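Local coordinates for protein lipocalin AI-4 (Rhodnius prolixus, PDB 5H9L) that binds a hydroxylated eicosanoid fatty acid in its lipocalin barrel and so probably sequesters such lipid mediators as a secreted triabin-family protein, at residues H35-E40 with P119-L124. Sequence-based numbering, arbitrary orientation.
Sequences HSRDSE and PKDNFL. With EAH ((5S,7E,9E,11Z,14Z)-5-hydroxyicosa-7,9,11,14-tetraenoic acid), chain B.
N122 joins the backbone of D38 to the bound fatty acid, and its side chain can be followed atom by atom. N122 CB packs against the ligand carboxylate, 3.4 Å from C1 of EAH. Chi1 of -146°, well off a staggered value, carries the amide alongside the D38 carboxylate, the two sliding past each other in opposite directions. N122 OD1 accepts from D38 N at 2.9 Å. N122 ND2 spends its hydrogens on two acceptors: D38 O, lying in the amide plane at an N-H...O angle of 170°, and EAH O1 at 3.0 Å. These three bonds fix the rotation of the amide. S36 OG reaches D38 O from the other face of that carbonyl. R37 N donates to F123 O in the carbonyl plane, just beyond the antiparallel non-hydrogen-bonded pair S36–L124. The R37 guanidinium, one face over N122 CA, grips the D38 carboxylate side-on through NE and NH2. R37 NH2 also bridges to D121 OD1 at 2.9 Å, from above a carboxylate whose plane is turned 58° away; D121 OD2 is held by Y109. R37 NH1 lies at the F123 ring edge, 3.6 Å from F123 CD1. R110 and K61 also hydrogen-bond the ligand. This is a lipocalin ligand site: where strand 30-36 gives way to a loop beside strand 120-127, the barrel receives the fatty-acid carboxylate through the N122 ND2 bond to EAH O1.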
loop_
_atom_site.group_PDB
_atom_site.type_symbol
_atom_site.label_atom_id
_atom_site.label_comp_id
_atom_site.label_asym_id
_atom_site.label_seq_id
_atom_site.Cartn_x
_atom_site.Cartn_y
_atom_site.Cartn_z
ATOM N N HIS A 35 -0.171 -10.281 -1.332
ATOM C CA HIS A 35 1.076 -10.502 -2.093
ATOM C C HIS A 35 1.913 -9.246 -2.083
ATOM O O HIS A 35 1.378 -8.152 -1.961
ATOM C CB HIS A 35 0.811 -10.877 -3.557
ATOM C CG HIS A 35 0.014 -12.123 -3.749
ATOM N ND1 HIS A 35 -1.327 -12.200 -3.451
ATOM C CD2 HIS A 35 0.360 -13.325 -4.260
ATOM C CE1 HIS A 35 -1.766 -13.414 -3.735
ATOM N NE2 HIS A 35 -0.762 -14.114 -4.231
ATOM N N SER A 36 3.220 -9.400 -2.265
ATOM C CA SER A 36 4.092 -8.234 -2.376
ATOM C C SER A 36 5.354 -8.592 -3.147
ATOM O O SER A 36 5.725 -9.763 -3.232
ATOM C CB SER A 36 4.438 -7.687 -0.990
ATOM O OG SER A 36 5.115 -8.665 -0.209
ATOM N N ARG A 37 6.014 -7.589 -3.721
ATOM C CA ARG A 37 7.263 -7.838 -4.432
ATOM C C ARG A 37 8.342 -8.381 -3.487
ATOM O O ARG A 37 9.016 -9.367 -3.795
ATOM C CB ARG A 37 7.764 -6.556 -5.102
ATOM C CG ARG A 37 9.020 -6.759 -5.940
ATOM C CD ARG A 37 9.660 -5.441 -6.350
ATOM N NE ARG A 37 10.170 -4.737 -5.177
ATOM C CZ ARG A 37 10.409 -3.434 -5.109
ATOM N NH1 ARG A 37 10.195 -2.645 -6.161
ATOM N NH2 ARG A 37 10.860 -2.916 -3.975
ATOM N N ASP A 38 8.502 -7.704 -2.351
ATOM C CA ASP A 38 9.486 -8.075 -1.332
ATOM C C ASP A 38 8.700 -8.541 -0.138
ATOM O O ASP A 38 7.663 -7.964 0.158
ATOM C CB ASP A 38 10.378 -6.903 -0.922
ATOM C CG ASP A 38 11.076 -6.243 -2.089
ATOM O OD1 ASP A 38 11.248 -6.881 -3.147
ATOM O OD2 ASP A 38 11.464 -5.068 -1.934
ATOM N N SER A 39 9.178 -9.568 0.553
ATOM C CA SER A 39 8.443 -10.077 1.701
ATOM C C SER A 39 9.378 -10.466 2.837
ATOM O O SER A 39 10.536 -10.812 2.621
ATOM C CB SER A 39 7.571 -11.271 1.297
ATOM O OG SER A 39 8.342 -12.329 0.750
ATOM N N GLU A 40 8.847 -10.396 4.050
ATOM C CA GLU A 40 9.575 -10.787 5.243
ATOM C C GLU A 40 9.312 -12.248 5.538
ATOM O O GLU A 40 8.435 -12.867 4.926
ATOM C CB GLU A 40 9.140 -9.943 6.444
ATOM C CG GLU A 40 9.025 -8.456 6.188
ATOM C CD GLU A 40 8.188 -7.762 7.245
ATOM O OE1 GLU A 40 7.384 -8.450 7.909
ATOM O OE2 GLU A 40 8.335 -6.533 7.416
ATOM N N PRO A 119 15.659 5.016 1.000
ATOM C CA PRO A 119 14.261 4.581 1.046
ATOM C C PRO A 119 14.103 3.070 0.939
ATOM O O PRO A 119 14.922 2.389 0.315
ATOM C CB PRO A 119 13.637 5.278 -0.167
ATOM C CG PRO A 119 14.788 5.532 -1.091
ATOM C CD PRO A 119 15.969 5.793 -0.211
ATOM N N LYS A 120 13.063 2.558 1.585
ATOM C CA LYS A 120 12.652 1.176 1.430
ATOM C C LYS A 120 11.271 1.184 0.798
ATOM O O LYS A 120 10.347 1.806 1.328
ATOM C CB LYS A 120 12.624 0.428 2.764
ATOM C CG LYS A 120 13.971 0.353 3.463
ATOM C CD LYS A 120 14.011 -0.696 4.574
ATOM C CE LYS A 120 12.625 -1.144 5.016
ATOM N NZ LYS A 120 12.702 -2.320 5.929
ATOM N N ASP A 121 11.120 0.530 -0.344
ATOM C CA ASP A 121 9.840 0.584 -1.037
ATOM C C ASP A 121 9.347 -0.814 -1.395
ATOM O O ASP A 121 10.036 -1.805 -1.147
ATOM C CB ASP A 121 9.909 1.508 -2.274
ATOM C CG ASP A 121 10.814 0.996 -3.380
ATOM O OD1 ASP A 121 11.386 -0.106 -3.270
ATOM O OD2 ASP A 121 10.947 1.716 -4.400
ATOM N N ASN A 122 8.154 -0.891 -1.958
ATOM C CA ASN A 122 7.545 -2.186 -2.263
ATOM C C ASN A 122 6.368 -1.991 -3.187
ATOM O O ASN A 122 5.787 -0.906 -3.220
ATOM C CB ASN A 122 7.068 -2.880 -0.979
ATOM C CG ASN A 122 7.204 -4.398 -1.026
ATOM O OD1 ASN A 122 7.400 -4.999 -2.080
ATOM N ND2 ASN A 122 7.096 -5.027 0.144
ATOM N N PHE A 123 6.008 -3.044 -3.919
ATOM C CA PHE A 123 4.703 -3.095 -4.574
ATOM C C PHE A 123 3.859 -4.125 -3.849
ATOM O O PHE A 123 4.341 -5.202 -3.508
ATOM C CB PHE A 123 4.827 -3.428 -6.057
ATOM C CG PHE A 123 5.353 -2.289 -6.891
ATOM C CD1 PHE A 123 6.710 -2.106 -7.063
ATOM C CD2 PHE A 123 4.469 -1.422 -7.515
ATOM C CE1 PHE A 123 7.192 -1.061 -7.840
ATOM C CE2 PHE A 123 4.927 -0.391 -8.282
ATOM C CZ PHE A 123 6.297 -0.206 -8.459
ATOM N N LEU A 124 2.604 -3.767 -3.616
ATOM C CA LEU A 124 1.707 -4.495 -2.721
ATOM C C LEU A 124 0.442 -4.842 -3.465
ATOM O O LEU A 124 -0.141 -3.982 -4.119
ATOM C CB LEU A 124 1.351 -3.649 -1.497
ATOM C CG LEU A 124 2.511 -3.032 -0.707
ATOM C CD1 LEU A 124 1.980 -2.115 0.395
ATOM C CD2 LEU A 124 3.395 -4.098 -0.123
HETATM O O1 EAH B . 6.453 -3.208 2.391
HETATM C C1 EAH B . 7.139 -2.159 2.311
HETATM O O2 EAH B . 6.574 -1.059 2.095
HETATM C C2 EAH B . 8.646 -2.240 2.445
HETATM C C3 EAH B . 9.068 -1.765 3.812
HETATM C C4 EAH B . 8.407 -2.653 4.833
HETATM C C5 EAH B . 8.230 -1.875 6.113
HETATM O O3 EAH B . 7.956 -2.783 7.152
HETATM C C6 EAH B . 7.148 -1.028 6.004
HETATM C C7 EAH B . 6.021 -0.696 6.729
HETATM C C8 EAH B . 5.183 0.275 6.324
HETATM C C9 EAH B . 3.749 0.221 6.788
HETATM C C10 EAH B . 2.875 1.182 6.446
HETATM C C11 EAH B . 1.411 0.938 6.718
HETATM C C12 EAH B . 0.422 1.796 6.387
HETATM C C13 EAH B . 0.635 3.128 5.697
HETATM C C14 EAH B . 0.983 2.943 4.234
HETATM C C15 EAH B . 0.105 2.551 3.282
HETATM C C16 EAH B . -1.354 2.241 3.551
HETATM C C17 EAH B . -1.916 1.398 2.424
HETATM C C18 EAH B . -3.175 0.679 2.859
HETATM C C19 EAH B . -4.381 1.192 2.102
HETATM C C20 EAH B . -5.565 0.278 2.356
HETATM O O HOH W 1 11.085 0.124 -6.499
HETATM O O HOH W 2 11.536 -3.586 0.369
#